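Isocitrate dehydrogenase [NAD] subunit 2, mitochondrial (Saccharomyces cerevisiae, PDB 3BLX) oxidatively decarboxylates isocitrate to 2-oxoglutarate with NAD(+) in the citric acid cycle, working in an allosteric octamer of two kinds of subunit, and also binds mitochondrial mRNA leaders. Local coordinates at residues B[303-306]-B[307-311]; B[341-344]-B[345-349]. One frame throughout, in Å; residues are numbered along the deposited sequence.

Contact 1: residues B[303-306]-B[307-311]; sequences VMML and NHMGL
M305 O lies oblique to the imidazole of H308, 3.4 Å from H308 CB. With CG anti to the backbone N (chi1 172°), the ring leads away from 303-306 to meet the ring of F277, their planes at about 45°, while NE2 is hydrogen-bonded to the backbone O of G9. The flat amide of N307 runs alongside V303, its ND2 3.7 Å from V303 CG1. The side chain of M304 is about 7 Å from that of R114, a probable substrate-binding residue. On another side of the helix, M309 folds back so that its terminal CE touches L306 CD1 (3.5 Å) and comes near M305 CG (4.1 Å). L306 also reaches L311 at about a right angle, CD1 to CD1 at 4.0 Å.

Beside this cluster helix 296-309 ends. L306 O accepts from M309 N and, at 2.9 Å, from G310 N, with a weak third bond from L311 N. G310 has a positive phi, where a side chain would jam against the carbonyl of M309. The L311-to-L306 bond and the L306–L311 pair are Schellman features, but G310 N bonds L306 O rather than N307 O, so the motif is incomplete. The chemistry is therefore divided: one carbonyl gathers the last amide donors as the chain turns toward helix 312-326, and a methionine–leucine cluster, backed by I51, covers the turn.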
loop_
_atom_site.group_PDB
_atom_site.type_symbol
_atom_site.label_atom_id
_atom_site.label_comp_id
_atom_site.label_asym_id
_atom_site.label_seq_id
_atom_site.Cartn_x
_atom_site.Cartn_y
_atom_site.Cartn_z
ATOM N N VAL B 303 28.274 -43.897 -30.050
ATOM C CA VAL B 303 29.174 -43.674 -31.157
ATOM C C VAL B 303 30.214 -42.625 -30.811
ATOM O O VAL B 303 31.407 -42.848 -30.996
ATOM C CB VAL B 303 28.422 -43.190 -32.386
ATOM C CG1 VAL B 303 29.377 -43.020 -33.521
ATOM C CG2 VAL B 303 27.345 -44.164 -32.740
ATOM N N MET B 304 29.762 -41.475 -30.320
ATOM C CA MET B 304 30.680 -40.405 -29.956
ATOM C C MET B 304 31.675 -40.867 -28.902
ATOM O O MET B 304 32.839 -40.472 -28.917
ATOM C CB MET B 304 29.927 -39.185 -29.427
ATOM C CG MET B 304 29.008 -38.493 -30.415
ATOM S SD MET B 304 28.294 -36.957 -29.732
ATOM C CE MET B 304 29.734 -35.904 -29.832
ATOM N N MET B 305 31.199 -41.694 -27.978
ATOM C CA MET B 305 32.038 -42.244 -26.919
ATOM C C MET B 305 33.084 -43.222 -27.485
ATOM O O MET B 305 34.280 -43.120 -27.183
ATOM C CB MET B 305 31.176 -42.922 -25.862
ATOM C CG MET B 305 31.954 -43.382 -24.654
ATOM S SD MET B 305 30.977 -44.336 -23.506
ATOM C CE MET B 305 30.290 -45.615 -24.575
ATOM N N LEU B 306 32.633 -44.162 -28.313
ATOM C CA LEU B 306 33.541 -45.082 -29.002
ATOM C C LEU B 306 34.652 -44.292 -29.683
ATOM O O LEU B 306 35.829 -44.461 -29.369
ATOM C CB LEU B 306 32.770 -45.935 -30.019
ATOM C CG LEU B 306 32.262 -47.339 -29.627
ATOM C CD1 LEU B 306 32.283 -47.603 -28.132
ATOM C CD2 LEU B 306 30.871 -47.604 -30.207
ATOM N N ASN B 307 34.260 -43.408 -30.595
ATOM C CA ASN B 307 35.205 -42.540 -31.293
ATOM C C ASN B 307 36.154 -41.789 -30.369
ATOM O O ASN B 307 37.252 -41.436 -30.762
ATOM C CB ASN B 307 34.475 -41.535 -32.185
ATOM C CG ASN B 307 34.042 -42.135 -33.504
ATOM O OD1 ASN B 307 34.805 -42.855 -34.149
ATOM N ND2 ASN B 307 32.811 -41.843 -33.917
ATOM N N HIS B 308 35.735 -41.527 -29.144
ATOM C CA HIS B 308 36.586 -40.778 -28.232
ATOM C C HIS B 308 37.601 -41.736 -27.610
ATOM O O HIS B 308 38.677 -41.322 -27.136
ATOM C CB HIS B 308 35.731 -40.047 -27.178
ATOM C CG HIS B 308 36.526 -39.399 -26.084
ATOM N ND1 HIS B 308 36.422 -39.780 -24.763
ATOM C CD2 HIS B 308 37.436 -38.400 -26.112
ATOM C CE1 HIS B 308 37.232 -39.047 -24.022
ATOM N NE2 HIS B 308 37.861 -38.200 -24.818
ATOM N N MET B 309 37.253 -43.022 -27.652
ATOM C CA MET B 309 38.062 -44.072 -27.051
ATOM C C MET B 309 39.036 -44.679 -28.059
ATOM O O MET B 309 40.071 -45.225 -27.678
ATOM C CB MET B 309 37.167 -45.150 -26.426
ATOM C CG MET B 309 36.541 -44.729 -25.107
ATOM S SD MET B 309 35.556 -46.008 -24.311
ATOM C CE MET B 309 34.449 -46.426 -25.639
ATOM N N GLY B 310 38.719 -44.572 -29.348
ATOM C CA GLY B 310 39.596 -45.086 -30.389
ATOM C C GLY B 310 39.032 -46.291 -31.124
ATOM O O GLY B 310 39.568 -46.711 -32.144
ATOM N N LEU B 311 37.948 -46.849 -30.595
ATOM C CA LEU B 311 37.259 -47.963 -31.228
ATOM C C LEU B 311 36.478 -47.498 -32.454
ATOM O O LEU B 311 35.260 -47.668 -32.520
ATOM C CB LEU B 311 36.312 -48.622 -30.232
ATOM C CG LEU B 311 36.865 -48.817 -28.817
ATOM C CD1 LEU B 311 35.825 -49.481 -27.924
ATOM C CD2 LEU B 311 38.154 -49.626 -28.824
#

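Contact 2: residues B[341-344]-B[345-349]; sequences ATTS and SFTEA
A341 opens the segment with its CB 3.3 Å from S345 OG, just ahead of the helix 343-352. At T342, the N-cap, the backbone N donates to that same hydroxyl oxygen over 2.9 Å and almost straight (173°). S345 OG is placed for this by chi1 85°, between its own backbone N and carbonyl carbon. This is one half of a capping box; the other half is missing: T342 OG1 makes no capping bond and is hydrogen-bonded to the backbone O of D291. T342 O then accepts F346 N at 2.8 Å, the first regular turn. T343 follows, its side chain against E35 of helix 33-45. The hydroxyl of S344 is hydrogen-bonded to D291 OD1, while its carbonyl faces the next turn: T347 OG1 donates to S344 O at 2.8 Å, tilted 21° from the carbonyl plane, alongside a weak bond from E348 N. The CG of E348 passes 3.5 Å from the same oxygen. With a valine replacing T347, S344 O would probably lose its hydroxyl donor and be left mainly with the weak amide bond. The helix start is thus tied to the D291 loop, with T347 also against helix 33-45 and F346 and A349 packed on I326 of helix 312-326.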
loop_
_atom_site.group_PDB
_atom_site.type_symbol
_atom_site.label_atom_id
_atom_site.label_comp_id
_atom_site.label_asym_id
_atom_site.label_seq_id
_atom_site.Cartn_x
_atom_site.Cartn_y
_atom_site.Cartn_z
ATOM N N ALA B 341 7.257 -49.116 -34.532
ATOM C CA ALA B 341 8.103 -50.033 -33.782
ATOM C C ALA B 341 8.106 -49.773 -32.290
ATOM O O ALA B 341 7.609 -48.756 -31.805
ATOM C CB ALA B 341 9.520 -50.005 -34.297
ATOM N N THR B 342 8.690 -50.717 -31.568
ATOM C CA THR B 342 8.761 -50.657 -30.127
ATOM C C THR B 342 10.230 -50.634 -29.768
ATOM O O THR B 342 11.062 -50.984 -30.602
ATOM C CB THR B 342 8.118 -51.896 -29.508
ATOM O OG1 THR B 342 7.707 -51.599 -28.171
ATOM C CG2 THR B 342 9.091 -53.066 -29.507
ATOM N N THR B 343 10.567 -50.224 -28.546
ATOM C CA THR B 343 11.981 -50.091 -28.196
ATOM C C THR B 343 12.705 -51.441 -28.274
ATOM O O THR B 343 13.892 -51.490 -28.556
ATOM C CB THR B 343 12.214 -49.299 -26.861
ATOM O OG1 THR B 343 13.582 -49.401 -26.433
ATOM C CG2 THR B 343 11.319 -49.790 -25.783
ATOM N N SER B 344 11.973 -52.532 -28.075
ATOM C CA SER B 344 12.528 -53.880 -28.234
ATOM C C SER B 344 12.687 -54.262 -29.700
ATOM O O SER B 344 13.741 -54.746 -30.117
ATOM C CB SER B 344 11.642 -54.920 -27.559
ATOM O OG SER B 344 11.544 -54.676 -26.175
ATOM N N SER B 345 11.631 -54.061 -30.480
ATOM C CA SER B 345 11.670 -54.414 -31.885
ATOM C C SER B 345 12.707 -53.587 -32.634
ATOM O O SER B 345 13.293 -54.043 -33.601
ATOM C CB SER B 345 10.295 -54.238 -32.508
ATOM O OG SER B 345 10.093 -52.914 -32.927
ATOM N N PHE B 346 12.932 -52.365 -32.174
ATOM C CA PHE B 346 13.939 -51.486 -32.758
ATOM C C PHE B 346 15.343 -52.016 -32.477
ATOM O O PHE B 346 16.178 -52.067 -33.375
ATOM C CB PHE B 346 13.779 -50.063 -32.201
ATOM C CG PHE B 346 14.646 -49.021 -32.875
ATOM C CD1 PHE B 346 14.113 -48.183 -33.842
ATOM C CD2 PHE B 346 15.976 -48.853 -32.512
ATOM C CE1 PHE B 346 14.898 -47.219 -34.451
ATOM C CE2 PHE B 346 16.765 -47.888 -33.116
ATOM C CZ PHE B 346 16.227 -47.073 -34.088
ATOM N N THR B 347 15.604 -52.420 -31.238
ATOM C CA THR B 347 16.960 -52.808 -30.849
ATOM C C THR B 347 17.515 -53.947 -31.701
ATOM O O THR B 347 18.670 -53.905 -32.112
ATOM C CB THR B 347 17.078 -53.162 -29.344
ATOM O OG1 THR B 347 16.327 -54.348 -29.058
ATOM C CG2 THR B 347 16.549 -52.046 -28.506
ATOM N N GLU B 348 16.695 -54.960 -31.970
ATOM C CA GLU B 348 17.164 -56.108 -32.748
ATOM C C GLU B 348 17.061 -55.825 -34.239
ATOM O O GLU B 348 17.827 -56.367 -35.020
ATOM C CB GLU B 348 16.424 -57.391 -32.354
ATOM C CG GLU B 348 14.912 -57.220 -32.248
ATOM C CD GLU B 348 14.277 -58.219 -31.292
ATOM O OE1 GLU B 348 13.026 -58.234 -31.175
ATOM O OE2 GLU B 348 15.038 -58.979 -30.657
ATOM N N ALA B 349 16.133 -54.948 -34.627
ATOM C CA ALA B 349 16.065 -54.478 -36.010
ATOM C C ALA B 349 17.384 -53.843 -36.391
ATOM O O ALA B 349 17.791 -53.882 -37.546
ATOM C CB ALA B 349 14.930 -53.489 -36.191
#

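Overall arrangement
The two contacts mark opposite kinds of helix end: 303-311 finishes helix 296-309, whereas 341-349 starts helix 343-352. Contact 1 lies further in, beside strand 275-279 of the large sheet: its centre is about 13 Å, that of contact 2 about 24 Å, from the centre of the chain. Both are partly buried. Their centres are about 24 Å apart and their nearest atoms about 11 Å, so they do not touch, yet helix 312-326 serves both, by A315, I318 and Q319 for the first and I326 for the second. The chemistry follows position: thioether and leucine packing dominates the inner end, hydroxyl groups of serine and threonine the outer one.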